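Local coordinates for protein probable manganase-dependent inorganic pyrophosphatase (Clostridium perfringens, PDB 3L2B) that probably hydrolyses inorganic pyrophosphate with manganese, and carries a regulatory region of CBS and DRTGG domains that binds the activator diadenosine tetraphosphate, at residues A[52-56]-A[57-61]; A[22-26]-A[27-31]; A[130-133]-A[134-138]. All coordinates share one frame; numbering follows the deposited sequence.

Interaction 1 (A[52-56]-A[57-61]); sequences GMLST and SNITA. With B4P (bis(adenosine)-5'-tetraphosphate), chain C.
Ser55 turns OG into the space between its own backbone N and carbonyl carbon (chi1 80°), while Asn58 holds CG beside its backbone N (chi1 -56°), and these two rotations bring each side chain to the other residue's amide. The example shows how a strand can hand its last residue to a helix. Ser55 OG accepts from Asn58 N at 3.2 Å, and in return Ser55 N donates to Asn58 OD1 at 2.8 Å, approaching from 33° out of the plane of the side-chain amide. The other end of that amide is also held, because Asn58 ND2 bonds to Thr192 OG1, so its rotation is fixed at both ends. At the next residue, Thr56 O is gripped from opposite faces of its carbonyl plane by Thr60 N and Thr60 OG1, the hydroxyl at 2.9 Å. Beside the polar network, Leu54 CD2 meets Ile59 CD1 at 4.1 Å, the two side chains crossing at about a right angle. Leu54 also packs on Met33 of helix 26-35.

The same hydroxyl that caps the helix faces the activator. Ser57 OG donates to Ser55 OG, and both oxygens lie close to the ribose of the bound diadenosine tetraphosphate, Ser57 OG being 2.7 Å from its O2E. Met53 extends away from the helix, and its SD approaches the adenine at N7A, 3.7 Å away. Ser55 OG and Ser57 OG of the second subunit are hydrogen-bonded to this ligand, while Thr56 OG1 and Thr60 OG1 each pair with their counterparts across the subunit interface. Ser55 and Asn58 thus form a capping box at the strand-to-helix junction of a CBS domain, built directly into its nucleotide pocket.

Interaction 2 (A[22-26]-A[27-31]); sequences PEVSL and KMAWN
The N-cap of helix 26-35 is supplied by Ser25, whose side chain takes up Met28 N as the loop 22-25 of the CBS domain enters the helix. Ser25 OG accepts this amide at 3.0 Å with an N-H...O angle of 165°, a nearly straight bond. The carbonyl of Ser25 serves the helix proper, Ala29 N donating to Ser25 O at 2.9 Å, and Trp30 N repeats the pattern on Leu26 O. Met28 curls back over the cap: a bend at chi3 (-77°) brings CE to 3.4 Å from Ser25 OG. Just ahead of the cap, Val24 sets CG1 against Met28 CB at 3.8 Å, with Ala29 CB a more distant neighbour. Asn81 of helix 79-85 touches both Ser25 and Met28 from outside, and Trp30 packs on Met64 of the second subunit.

Chemically, one hydroxyl supplies the acceptor that a first-turn amide cannot find in a preceding turn, while the methyl of Met28 lies against that capping hydroxyl, which may limit the access of water to its hydrogen bond.

Interaction 3 (A[130-133]-A[134-138]); sequences AEIQ and AELIE
Ile132 and Leu136, one turn apart on the same face of helix 130-138, lay their branches obliquely across each other, with Ile132 CG2 meeting Leu136 CD1 at 3.8 Å. Leu136 keeps CG beside its own backbone N (chi1 -71°), which leaves CG at 3.2 Å over Ile132 O, so its side chain leans back on the preceding turn as well as on the isoleucine branch. Ile137 does the same one position further round: CG1 and CD1 both come close to the carbonyl of Gln133, CD1 at 3.4 Å from Gln133 O. The polar end of Gln133 points elsewhere, NE2 donating to Gly127 O, a bond that ties the helix to the loop before it. Glu131, by contrast, is exposed and forms a salt bridge with Arg129.

Behind these side chains runs the regular i to i+4 ladder, from Ala134 N on Ala130 O to Ile137 N on Gln133 O, with Leu136 N on Ile132 O at 3.0 Å among its rungs. Helix 130-138 is the crossover helix of a beta-alpha-beta unit in the DRTGG domain. Leu136 rests on Ala124 and Ala126 of strand 123-126 and on Leu144 of strand 143-146, which also receives Ile137, while Gln133, Ala134 and Ile137 all meet Ile156 of the adjacent helix 154-163.

Interactions 1 and 2 are two helix starts of one CBS domain, each capped by a serine, with centres about 11 Å apart. They touch directly: Leu54 CD2 packs on Ala29 CB at 3.4 Å, and Thr56 CG2 lies 3.6 Å from Trp30 CZ3. Both also reach the second subunit. They differ in their relation to the activator, since interaction 1 lines its pocket whereas in interaction 2 the side chain of Trp30 stays about 9 Å from it. Interaction 3 belongs to the DRTGG domain, its centre about 37 Å from that of interaction 1 and about 32 Å from that of interaction 2, touching neither of them nor the other subunit.

Interaction 1 (A[52-56]-A[57-61])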
ATOM      1  N   GLY A  52      -4.285 -19.652   7.601  1.00 46.56           N
ATOM      2  CA  GLY A  52      -4.729 -18.308   7.988  1.00 46.12           C
ATOM      3  C   GLY A  52      -5.723 -17.676   7.027  1.00 45.59           C
ATOM      4  O   GLY A  52      -6.384 -18.353   6.225  1.00 45.56           O
ATOM      5  N   MET A  53      -5.800 -16.354   7.112  1.00 45.13           N
ATOM      6  CA  MET A  53      -6.741 -15.563   6.320  1.00 45.08           C
ATOM      7  C   MET A  53      -6.171 -14.194   5.898  1.00 43.34           C
ATOM      8  O   MET A  53      -5.498 -13.511   6.673  1.00 42.22           O
ATOM      9  CB  MET A  53      -8.030 -15.359   7.107  1.00 46.24           C
ATOM     10  CG  MET A  53      -9.100 -14.601   6.336  1.00 51.89           C
ATOM     11  SD  MET A  53     -10.356 -13.897   7.450  1.00 63.07           S
ATOM     12  CE  MET A  53     -11.735 -15.027   7.188  1.00 60.27           C
ATOM     13  N   LEU A  54      -6.449 -13.855   4.644  1.00 41.75           N
ATOM     14  CA  LEU A  54      -6.061 -12.593   4.052  1.00 41.56           C
ATOM     15  C   LEU A  54      -7.259 -11.627   3.910  1.00 41.10           C
ATOM     16  O   LEU A  54      -8.284 -11.961   3.350  1.00 39.22           O
ATOM     17  CB  LEU A  54      -5.446 -12.816   2.672  1.00 41.08           C
ATOM     18  CG  LEU A  54      -4.716 -11.547   2.197  1.00 40.84           C
ATOM     19  CD1 LEU A  54      -3.454 -11.320   3.028  1.00 34.51           C
ATOM     20  CD2 LEU A  54      -4.430 -11.577   0.687  1.00 40.19           C
ATOM     21  N   SER A  55      -7.102 -10.431   4.435  1.00 40.96           N
ATOM     22  CA  SER A  55      -8.089  -9.361   4.179  1.00 41.58           C
ATOM     23  C   SER A  55      -7.400  -8.094   3.710  1.00 41.31           C
ATOM     24  O   SER A  55      -6.165  -7.967   3.774  1.00 41.10           O
ATOM     25  CB  SER A  55      -8.795  -9.005   5.456  1.00 41.73           C
ATOM     26  OG  SER A  55      -7.937  -8.142   6.181  1.00 43.63           O
ATOM     27  N   THR A  56      -8.201  -7.106   3.335  1.00 41.60           N
ATOM     28  CA  THR A  56      -7.619  -5.798   2.992  1.00 41.45           C
ATOM     29  C   THR A  56      -7.079  -5.063   4.219  1.00 41.17           C
ATOM     30  O   THR A  56      -6.285  -4.168   4.059  1.00 41.72           O
ATOM     31  CB  THR A  56      -8.568  -4.877   2.225  1.00 42.82           C
ATOM     32  OG1 THR A  56      -9.660  -4.513   3.063  1.00 43.17           O
ATOM     33  CG2 THR A  56      -9.075  -5.560   0.947  1.00 43.60           C
ATOM     34  N   SER A  57      -7.475  -5.468   5.423  1.00 40.70           N
ATOM     35  CA  SER A  57      -6.876  -4.941   6.655  1.00 41.40           C
ATOM     36  C   SER A  57      -5.416  -5.370   6.843  1.00 40.64           C
ATOM     37  O   SER A  57      -4.571  -4.568   7.230  1.00 41.47           O
ATOM     38  CB  SER A  57      -7.692  -5.347   7.870  1.00 42.36           C
ATOM     39  OG  SER A  57      -7.510  -6.714   8.204  1.00 44.53           O
ATOM     40  N   ASN A  58      -5.110  -6.631   6.536  1.00 39.56           N
ATOM     41  CA  ASN A  58      -3.704  -7.127   6.533  1.00 38.55           C
ATOM     42  C   ASN A  58      -2.859  -6.411   5.482  1.00 37.56           C
ATOM     43  O   ASN A  58      -1.703  -6.052   5.685  1.00 36.78           O
ATOM     44  CB  ASN A  58      -3.615  -8.630   6.127  1.00 37.85           C
ATOM     45  CG  ASN A  58      -4.437  -9.554   6.983  1.00 39.34           C
ATOM     46  OD1 ASN A  58      -5.137 -10.404   6.437  1.00 43.44           O
ATOM     47  ND2 ASN A  58      -4.387  -9.402   8.300  1.00 39.44           N
ATOM     48  N   ILE A  59      -3.430  -6.333   4.296  1.00 37.87           N
ATOM     49  CA  ILE A  59      -2.735  -5.787   3.137  1.00 38.56           C
ATOM     50  C   ILE A  59      -2.432  -4.312   3.411  1.00 39.85           C
ATOM     51  O   ILE A  59      -1.297  -3.856   3.234  1.00 40.16           O
ATOM     52  CB  ILE A  59      -3.574  -5.856   1.835  1.00 39.59           C
ATOM     53  CG1 ILE A  59      -3.874  -7.327   1.431  1.00 41.26           C
ATOM     54  CG2 ILE A  59      -2.840  -5.133   0.680  1.00 38.23           C
ATOM     55  CD1 ILE A  59      -4.627  -7.491   0.109  1.00 41.05           C
ATOM     56  N   THR A  60      -3.441  -3.581   3.888  1.00 39.62           N
ATOM     57  CA  THR A  60      -3.242  -2.155   4.159  1.00 40.81           C
ATOM     58  C   THR A  60      -2.165  -1.950   5.225  1.00 41.28           C
ATOM     59  O   THR A  60      -1.272  -1.118   5.067  1.00 40.40           O
ATOM     60  CB  THR A  60      -4.517  -1.454   4.576  1.00 41.66           C
ATOM     61  OG1 THR A  60      -5.453  -1.484   3.498  1.00 41.97           O
ATOM     62  CG2 THR A  60      -4.245  -0.010   4.965  1.00 41.56           C
ATOM     63  N   ALA A  61      -2.252  -2.729   6.297  1.00 41.62           N
ATOM     64  CA  ALA A  61      -1.312  -2.586   7.393  1.00 43.07           C
ATOM     65  C   ALA A  61       0.108  -2.793   6.887  1.00 43.15           C
ATOM     66  O   ALA A  61       1.003  -2.053   7.227  1.00 43.77           O
ATOM     67  CB  ALA A  61      -1.646  -3.548   8.540  1.00 43.25           C
TER
HETATM   68  PA  B4P C   1     -14.693  -7.866   9.716  1.00 52.58           P
HETATM   69  O1A B4P C   1     -15.132  -7.280  10.985  1.00 56.52           O
HETATM   70  O2A B4P C   1     -15.327  -9.291   9.391  1.00 59.37           O
HETATM   71  O3A B4P C   1     -14.949  -6.748   8.623  1.00 53.06           O
HETATM   72  PB  B4P C   1     -15.090  -6.905   7.041  1.00 52.62           P
HETATM   73  O1B B4P C   1     -16.355  -7.570   6.686  1.00 55.51           O
HETATM   74  O2B B4P C   1     -13.792  -7.591   6.428  1.00 55.97           O
HETATM   75  O3B B4P C   1     -15.101  -5.350   6.653  1.00 54.03           O
HETATM   76  PG  B4P C   1     -16.447  -4.482   6.597  1.00 56.15           P
HETATM   77  O1G B4P C   1     -17.272  -4.825   7.779  1.00 57.40           O
HETATM   78  O2G B4P C   1     -16.161  -2.936   6.389  1.00 55.77           O
HETATM   79  O3G B4P C   1     -17.132  -4.947   5.227  1.00 58.28           O
HETATM   80  PD  B4P C   1     -18.443  -4.180   4.691  1.00 56.92           P
HETATM   81  O1D B4P C   1     -19.262  -5.098   3.883  1.00 54.44           O
HETATM   82  O2D B4P C   1     -19.239  -3.511   5.917  1.00 56.97           O
HETATM   83  O5E B4P C   1     -13.120  -8.096   9.829  1.00 53.12           O
HETATM   84  C5E B4P C   1     -12.233  -6.975   9.806  1.00 51.19           C
HETATM   85  C4E B4P C   1     -10.818  -7.524   9.675  1.00 49.11           C
HETATM   86  O4E B4P C   1     -10.591  -8.497  10.686  1.00 49.03           O
HETATM   87  C3E B4P C   1     -10.637  -8.254   8.365  1.00 48.41           C
HETATM   88  O3E B4P C   1     -10.005  -7.406   7.445  1.00 43.33           O
HETATM   89  C2E B4P C   1      -9.812  -9.473   8.687  1.00 49.70           C
HETATM   90  O2E B4P C   1      -8.434  -9.192   8.531  1.00 50.57           O
HETATM   91  C1E B4P C   1     -10.076  -9.744  10.145  1.00 50.03           C
HETATM   92  N9A B4P C   1     -10.993 -10.911  10.219  1.00 48.22           N
HETATM   93  C8A B4P C   1     -12.122 -11.093   9.488  1.00 48.60           C
HETATM   94  N7A B4P C   1     -12.716 -12.286   9.785  1.00 48.47           N
HETATM   95  C5A B4P C   1     -11.970 -12.886  10.721  1.00 48.14           C
HETATM   96  C6A B4P C   1     -12.018 -14.145  11.466  1.00 49.87           C
HETATM   97  N6A B4P C   1     -13.013 -15.017  11.287  1.00 50.40           N
HETATM   98  N1A B4P C   1     -11.025 -14.414  12.344  1.00 54.24           N
HETATM   99  C2A B4P C   1     -10.022 -13.542  12.549  1.00 51.64           C
HETATM  100  N3A B4P C   1      -9.915 -12.384  11.894  1.00 51.24           N
HETATM  101  C4A B4P C   1     -10.828 -11.990  10.984  1.00 49.57           C
HETATM  102  O5F B4P C   1     -17.782  -3.059   3.781  1.00 57.01           O
HETATM  103  C5F B4P C   1     -16.963  -3.453   2.694  1.00 55.75           C
HETATM  104  C4F B4P C   1     -16.447  -2.205   2.028  1.00 50.65           C
HETATM  105  O4F B4P C   1     -17.547  -1.501   1.442  1.00 50.59           O
HETATM  106  C3F B4P C   1     -15.788  -1.291   3.035  1.00 51.10           C
HETATM  107  O3F B4P C   1     -14.366  -1.434   2.994  1.00 51.56           O
HETATM  108  C2F B4P C   1     -16.222   0.100   2.595  1.00 49.63           C
HETATM  109  O2F B4P C   1     -15.225   0.567   1.711  1.00 48.76           O
HETATM  110  C1F B4P C   1     -17.543  -0.129   1.859  1.00 49.74           C
HETATM  111  N9B B4P C   1     -18.631   0.222   2.795  1.00 49.41           N
HETATM  112  C8B B4P C   1     -18.709  -0.064   4.110  1.00 49.32           C
HETATM  113  N7B B4P C   1     -19.836   0.465   4.644  1.00 49.03           N
HETATM  114  C5B B4P C   1     -20.496   1.107   3.676  1.00 50.11           C
HETATM  115  C6B B4P C   1     -21.747   1.882   3.573  1.00 49.87           C
HETATM  116  N6B B4P C   1     -22.538   2.071   4.646  1.00 49.87           N
HETATM  117  N1B B4P C   1     -22.069   2.389   2.377  1.00 51.41           N
HETATM  118  C2B B4P C   1     -21.299   2.211   1.296  1.00 53.18           C
HETATM  119  N3B B4P C   1     -20.142   1.532   1.318  1.00 52.25           N
HETATM  120  C4B B4P C   1     -19.694   0.960   2.463  1.00 51.57           C

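Interaction 2 (A[22-26]-A[27-31])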
ATOM      1  N   PRO A  22       0.121 -20.469   0.410  1.00 47.09           N
ATOM      2  CA  PRO A  22       0.728 -19.446   1.286  1.00 46.24           C
ATOM      3  C   PRO A  22       1.816 -18.568   0.656  1.00 45.93           C
ATOM      4  O   PRO A  22       2.145 -17.468   1.179  1.00 45.28           O
ATOM      5  CB  PRO A  22       1.339 -20.266   2.437  1.00 46.85           C
ATOM      6  CG  PRO A  22       1.463 -21.695   1.916  1.00 47.32           C
ATOM      7  CD  PRO A  22       0.473 -21.856   0.792  1.00 47.70           C
ATOM      8  N   GLU A  23       2.373 -19.065  -0.437  1.00 46.23           N
ATOM      9  CA  GLU A  23       3.520 -18.438  -1.095  1.00 46.97           C
ATOM     10  C   GLU A  23       3.062 -17.446  -2.154  1.00 45.80           C
ATOM     11  O   GLU A  23       3.857 -16.700  -2.722  1.00 45.72           O
ATOM     12  CB  GLU A  23       4.460 -19.482  -1.712  1.00 48.66           C
ATOM     13  CG  GLU A  23       3.923 -20.183  -2.978  1.00 52.63           C
ATOM     14  CD  GLU A  23       3.125 -21.473  -2.704  1.00 57.74           C
ATOM     15  OE1 GLU A  23       2.997 -21.909  -1.521  1.00 58.34           O
ATOM     16  OE2 GLU A  23       2.632 -22.056  -3.700  1.00 61.50           O
ATOM     17  N   VAL A  24       1.768 -17.456  -2.413  1.00 45.03           N
ATOM     18  CA  VAL A  24       1.157 -16.602  -3.431  1.00 44.63           C
ATOM     19  C   VAL A  24       1.370 -15.121  -3.065  1.00 43.20           C
ATOM     20  O   VAL A  24       1.281 -14.749  -1.901  1.00 42.60           O
ATOM     21  CB  VAL A  24      -0.357 -16.893  -3.541  1.00 45.06           C
ATOM     22  CG1 VAL A  24      -1.057 -15.748  -4.181  1.00 45.06           C
ATOM     23  CG2 VAL A  24      -0.610 -18.215  -4.325  1.00 47.05           C
ATOM     24  N   SER A  25       1.698 -14.301  -4.048  1.00 42.75           N
ATOM     25  CA  SER A  25       1.999 -12.856  -3.808  1.00 42.66           C
ATOM     26  C   SER A  25       0.759 -12.058  -3.435  1.00 42.60           C
ATOM     27  O   SER A  25      -0.356 -12.402  -3.833  1.00 43.21           O
ATOM     28  CB  SER A  25       2.592 -12.194  -5.046  1.00 42.25           C
ATOM     29  OG  SER A  25       1.595 -12.079  -6.030  1.00 41.29           O
ATOM     30  N   LEU A  26       0.976 -10.963  -2.721  1.00 42.92           N
ATOM     31  CA  LEU A  26      -0.121 -10.013  -2.389  1.00 43.40           C
ATOM     32  C   LEU A  26      -0.821  -9.503  -3.617  1.00 44.53           C
ATOM     33  O   LEU A  26      -2.039  -9.288  -3.616  1.00 45.25           O
ATOM     34  CB  LEU A  26       0.388  -8.820  -1.625  1.00 42.86           C
ATOM     35  CG  LEU A  26       0.899  -9.103  -0.226  1.00 43.27           C
ATOM     36  CD1 LEU A  26       1.211  -7.759   0.494  1.00 41.02           C
ATOM     37  CD2 LEU A  26      -0.074  -9.958   0.553  1.00 42.14           C
ATOM     38  N   LYS A  27      -0.047  -9.336  -4.678  1.00 45.37           N
ATOM     39  CA  LYS A  27      -0.600  -8.850  -5.942  1.00 47.44           C
ATOM     40  C   LYS A  27      -1.623  -9.833  -6.505  1.00 48.14           C
ATOM     41  O   LYS A  27      -2.722  -9.457  -6.929  1.00 48.47           O
ATOM     42  CB  LYS A  27       0.508  -8.682  -6.976  1.00 47.98           C
ATOM     43  CG  LYS A  27       0.075  -7.939  -8.229  1.00 51.66           C
ATOM     44  CD  LYS A  27       0.679  -8.568  -9.482  1.00 55.66           C
ATOM     45  CE  LYS A  27       0.488  -7.685 -10.715  1.00 59.26           C
ATOM     46  NZ  LYS A  27       0.839  -8.402 -11.994  1.00 62.91           N
ATOM     47  N   MET A  28      -1.198 -11.089  -6.586  1.00 48.13           N
ATOM     48  CA  MET A  28      -2.046 -12.169  -7.126  1.00 48.80           C
ATOM     49  C   MET A  28      -3.232 -12.409  -6.241  1.00 47.39           C
ATOM     50  O   MET A  28      -4.301 -12.751  -6.716  1.00 46.85           O
ATOM     51  CB  MET A  28      -1.272 -13.493  -7.266  1.00 50.16           C
ATOM     52  CG  MET A  28      -0.284 -13.560  -8.450  1.00 53.84           C
ATOM     53  SD  MET A  28       0.519 -15.208  -8.634  1.00 62.32           S
ATOM     54  CE  MET A  28       1.774 -15.207  -7.319  1.00 52.08           C
ATOM     55  N   ALA A  29      -3.025 -12.252  -4.936  1.00 46.10           N
ATOM     56  CA  ALA A  29      -4.083 -12.512  -3.971  1.00 45.67           C
ATOM     57  C   ALA A  29      -5.181 -11.482  -4.223  1.00 46.37           C
ATOM     58  O   ALA A  29      -6.361 -11.816  -4.336  1.00 46.53           O
ATOM     59  CB  ALA A  29      -3.562 -12.443  -2.508  1.00 44.55           C
ATOM     60  N   TRP A  30      -4.765 -10.235  -4.377  1.00 46.49           N
ATOM     61  CA  TRP A  30      -5.712  -9.133  -4.513  1.00 47.63           C
ATOM     62  C   TRP A  30      -6.493  -9.190  -5.813  1.00 49.70           C
ATOM     63  O   TRP A  30      -7.686  -8.884  -5.835  1.00 49.49           O
ATOM     64  CB  TRP A  30      -5.005  -7.778  -4.344  1.00 47.76           C
ATOM     65  CG  TRP A  30      -5.810  -6.629  -4.804  1.00 47.40           C
ATOM     66  CD1 TRP A  30      -5.619  -5.927  -5.937  1.00 47.24           C
ATOM     67  CD2 TRP A  30      -6.953  -6.054  -4.156  1.00 45.21           C
ATOM     68  NE1 TRP A  30      -6.554  -4.940  -6.042  1.00 48.79           N
ATOM     69  CE2 TRP A  30      -7.386  -4.987  -4.959  1.00 47.38           C
ATOM     70  CE3 TRP A  30      -7.636  -6.328  -2.969  1.00 45.64           C
ATOM     71  CZ2 TRP A  30      -8.477  -4.171  -4.618  1.00 48.43           C
ATOM     72  CZ3 TRP A  30      -8.725  -5.532  -2.630  1.00 46.73           C
ATOM     73  CH2 TRP A  30      -9.136  -4.467  -3.458  1.00 48.35           C
ATOM     74  N   ASN A  31      -5.836  -9.627  -6.884  1.00 51.57           N
ATOM     75  CA  ASN A  31      -6.530  -9.811  -8.176  1.00 54.25           C
ATOM     76  C   ASN A  31      -7.632 -10.869  -8.086  1.00 55.76           C
ATOM     77  O   ASN A  31      -8.724 -10.718  -8.645  1.00 56.65           O
ATOM     78  CB  ASN A  31      -5.560 -10.193  -9.286  1.00 54.98           C
ATOM     79  CG  ASN A  31      -4.656  -9.049  -9.683  1.00 56.61           C
ATOM     80  OD1 ASN A  31      -4.912  -7.892  -9.348  1.00 59.34           O
ATOM     81  ND2 ASN A  31      -3.569  -9.366 -10.378  1.00 59.66           N
TER

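Interaction 3 (A[130-133]-A[134-138])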
ATOM      1  N   ALA A 130      26.055   0.721 -16.770  1.00 64.46           N
ATOM      2  CA  ALA A 130      26.843  -0.524 -16.581  1.00 64.04           C
ATOM      3  C   ALA A 130      27.907  -0.377 -15.488  1.00 62.71           C
ATOM      4  O   ALA A 130      28.302  -1.366 -14.866  1.00 63.05           O
ATOM      5  CB  ALA A 130      27.504  -0.984 -17.894  1.00 65.02           C
ATOM      6  N   GLU A 131      28.359   0.854 -15.263  1.00 61.29           N
ATOM      7  CA  GLU A 131      29.358   1.128 -14.224  1.00 60.49           C
ATOM      8  C   GLU A 131      28.741   0.821 -12.869  1.00 58.31           C
ATOM      9  O   GLU A 131      29.362   0.191 -12.030  1.00 58.79           O
ATOM     10  CB  GLU A 131      29.868   2.588 -14.255  1.00 60.75           C
ATOM     11  CG  GLU A 131      30.937   2.870 -13.159  1.00 63.23           C
ATOM     12  CD  GLU A 131      31.637   4.250 -13.267  1.00 67.34           C
ATOM     13  OE1 GLU A 131      31.039   5.222 -13.803  1.00 68.79           O
ATOM     14  OE2 GLU A 131      32.794   4.357 -12.784  1.00 69.21           O
ATOM     15  N   ILE A 132      27.501   1.278 -12.691  1.00 56.17           N
ATOM     16  CA  ILE A 132      26.751   1.083 -11.456  1.00 53.94           C
ATOM     17  C   ILE A 132      26.428  -0.385 -11.278  1.00 53.11           C
ATOM     18  O   ILE A 132      26.595  -0.955 -10.203  1.00 52.08           O
ATOM     19  CB  ILE A 132      25.417   1.894 -11.468  1.00 54.16           C
ATOM     20  CG1 ILE A 132      25.709   3.404 -11.412  1.00 53.92           C
ATOM     21  CG2 ILE A 132      24.532   1.508 -10.320  1.00 51.74           C
ATOM     22  CD1 ILE A 132      26.610   3.793 -10.245  1.00 54.42           C
ATOM     23  N   GLN A 133      25.974  -0.995 -12.364  1.00 52.60           N
ATOM     24  CA  GLN A 133      25.569  -2.380 -12.337  1.00 52.18           C
ATOM     25  C   GLN A 133      26.720  -3.261 -11.858  1.00 52.16           C
ATOM     26  O   GLN A 133      26.516  -4.151 -11.042  1.00 51.32           O
ATOM     27  CB  GLN A 133      25.057  -2.845 -13.704  1.00 53.18           C
ATOM     28  CG  GLN A 133      23.686  -2.299 -14.077  1.00 52.37           C
ATOM     29  CD  GLN A 133      23.340  -2.544 -15.542  1.00 53.93           C
ATOM     30  OE1 GLN A 133      24.028  -3.298 -16.244  1.00 54.39           O
ATOM     31  NE2 GLN A 133      22.285  -1.896 -16.014  1.00 53.64           N
ATOM     32  N   ALA A 134      27.928  -2.958 -12.331  1.00 52.18           N
ATOM     33  CA  ALA A 134      29.129  -3.746 -11.998  1.00 52.79           C
ATOM     34  C   ALA A 134      29.642  -3.490 -10.589  1.00 51.88           C
ATOM     35  O   ALA A 134      30.168  -4.376  -9.946  1.00 52.84           O
ATOM     36  CB  ALA A 134      30.265  -3.509 -13.024  1.00 53.61           C
ATOM     37  N   GLU A 135      29.496  -2.282 -10.081  1.00 51.21           N
ATOM     38  CA  GLU A 135      29.912  -2.058  -8.692  1.00 50.41           C
ATOM     39  C   GLU A 135      28.941  -2.780  -7.758  1.00 49.22           C
ATOM     40  O   GLU A 135      29.339  -3.305  -6.722  1.00 50.15           O
ATOM     41  CB  GLU A 135      29.987  -0.560  -8.376  1.00 50.76           C
ATOM     42  CG  GLU A 135      30.259  -0.212  -6.892  1.00 52.18           C
ATOM     43  CD  GLU A 135      31.641  -0.667  -6.358  1.00 55.41           C
ATOM     44  OE1 GLU A 135      32.517  -1.081  -7.173  1.00 56.66           O
ATOM     45  OE2 GLU A 135      31.841  -0.589  -5.107  1.00 55.87           O
ATOM     46  N   LEU A 136      27.671  -2.841  -8.152  1.00 47.27           N
ATOM     47  CA  LEU A 136      26.641  -3.462  -7.315  1.00 46.15           C
ATOM     48  C   LEU A 136      26.962  -4.947  -7.193  1.00 46.53           C
ATOM     49  O   LEU A 136      26.854  -5.546  -6.109  1.00 46.80           O
ATOM     50  CB  LEU A 136      25.216  -3.214  -7.871  1.00 45.01           C
ATOM     51  CG  LEU A 136      24.653  -1.761  -7.763  1.00 44.24           C
ATOM     52  CD1 LEU A 136      23.303  -1.597  -8.459  1.00 40.80           C
ATOM     53  CD2 LEU A 136      24.545  -1.300  -6.304  1.00 41.07           C
ATOM     54  N   ILE A 137      27.400  -5.523  -8.311  1.00 46.93           N
ATOM     55  CA  ILE A 137      27.759  -6.926  -8.367  1.00 47.57           C
ATOM     56  C   ILE A 137      28.995  -7.182  -7.507  1.00 49.58           C
ATOM     57  O   ILE A 137      29.024  -8.140  -6.748  1.00 49.94           O
ATOM     58  CB  ILE A 137      27.949  -7.413  -9.825  1.00 48.34           C
ATOM     59  CG1 ILE A 137      26.581  -7.516 -10.506  1.00 46.37           C
ATOM     60  CG2 ILE A 137      28.686  -8.756  -9.866  1.00 47.59           C
ATOM     61  CD1 ILE A 137      26.653  -7.421 -11.993  1.00 46.56           C
ATOM     62  N   GLU A 138      29.991  -6.292  -7.597  1.00 50.82           N
ATOM     63  CA  GLU A 138      31.213  -6.386  -6.765  1.00 52.81           C
ATOM     64  C   GLU A 138      30.896  -6.279  -5.273  1.00 52.75           C
ATOM     65  O   GLU A 138      31.611  -6.822  -4.434  1.00 54.18           O
ATOM     66  CB  GLU A 138      32.267  -5.320  -7.148  1.00 53.42           C
ATOM     67  CG  GLU A 138      33.338  -5.093  -6.075  1.00 58.00           C
ATOM     68  CD  GLU A 138      34.614  -4.381  -6.584  1.00 63.47           C
ATOM     69  OE1 GLU A 138      34.679  -3.112  -6.519  1.00 65.01           O
ATOM     70  OE2 GLU A 138      35.555  -5.096  -7.035  1.00 66.75           O
TER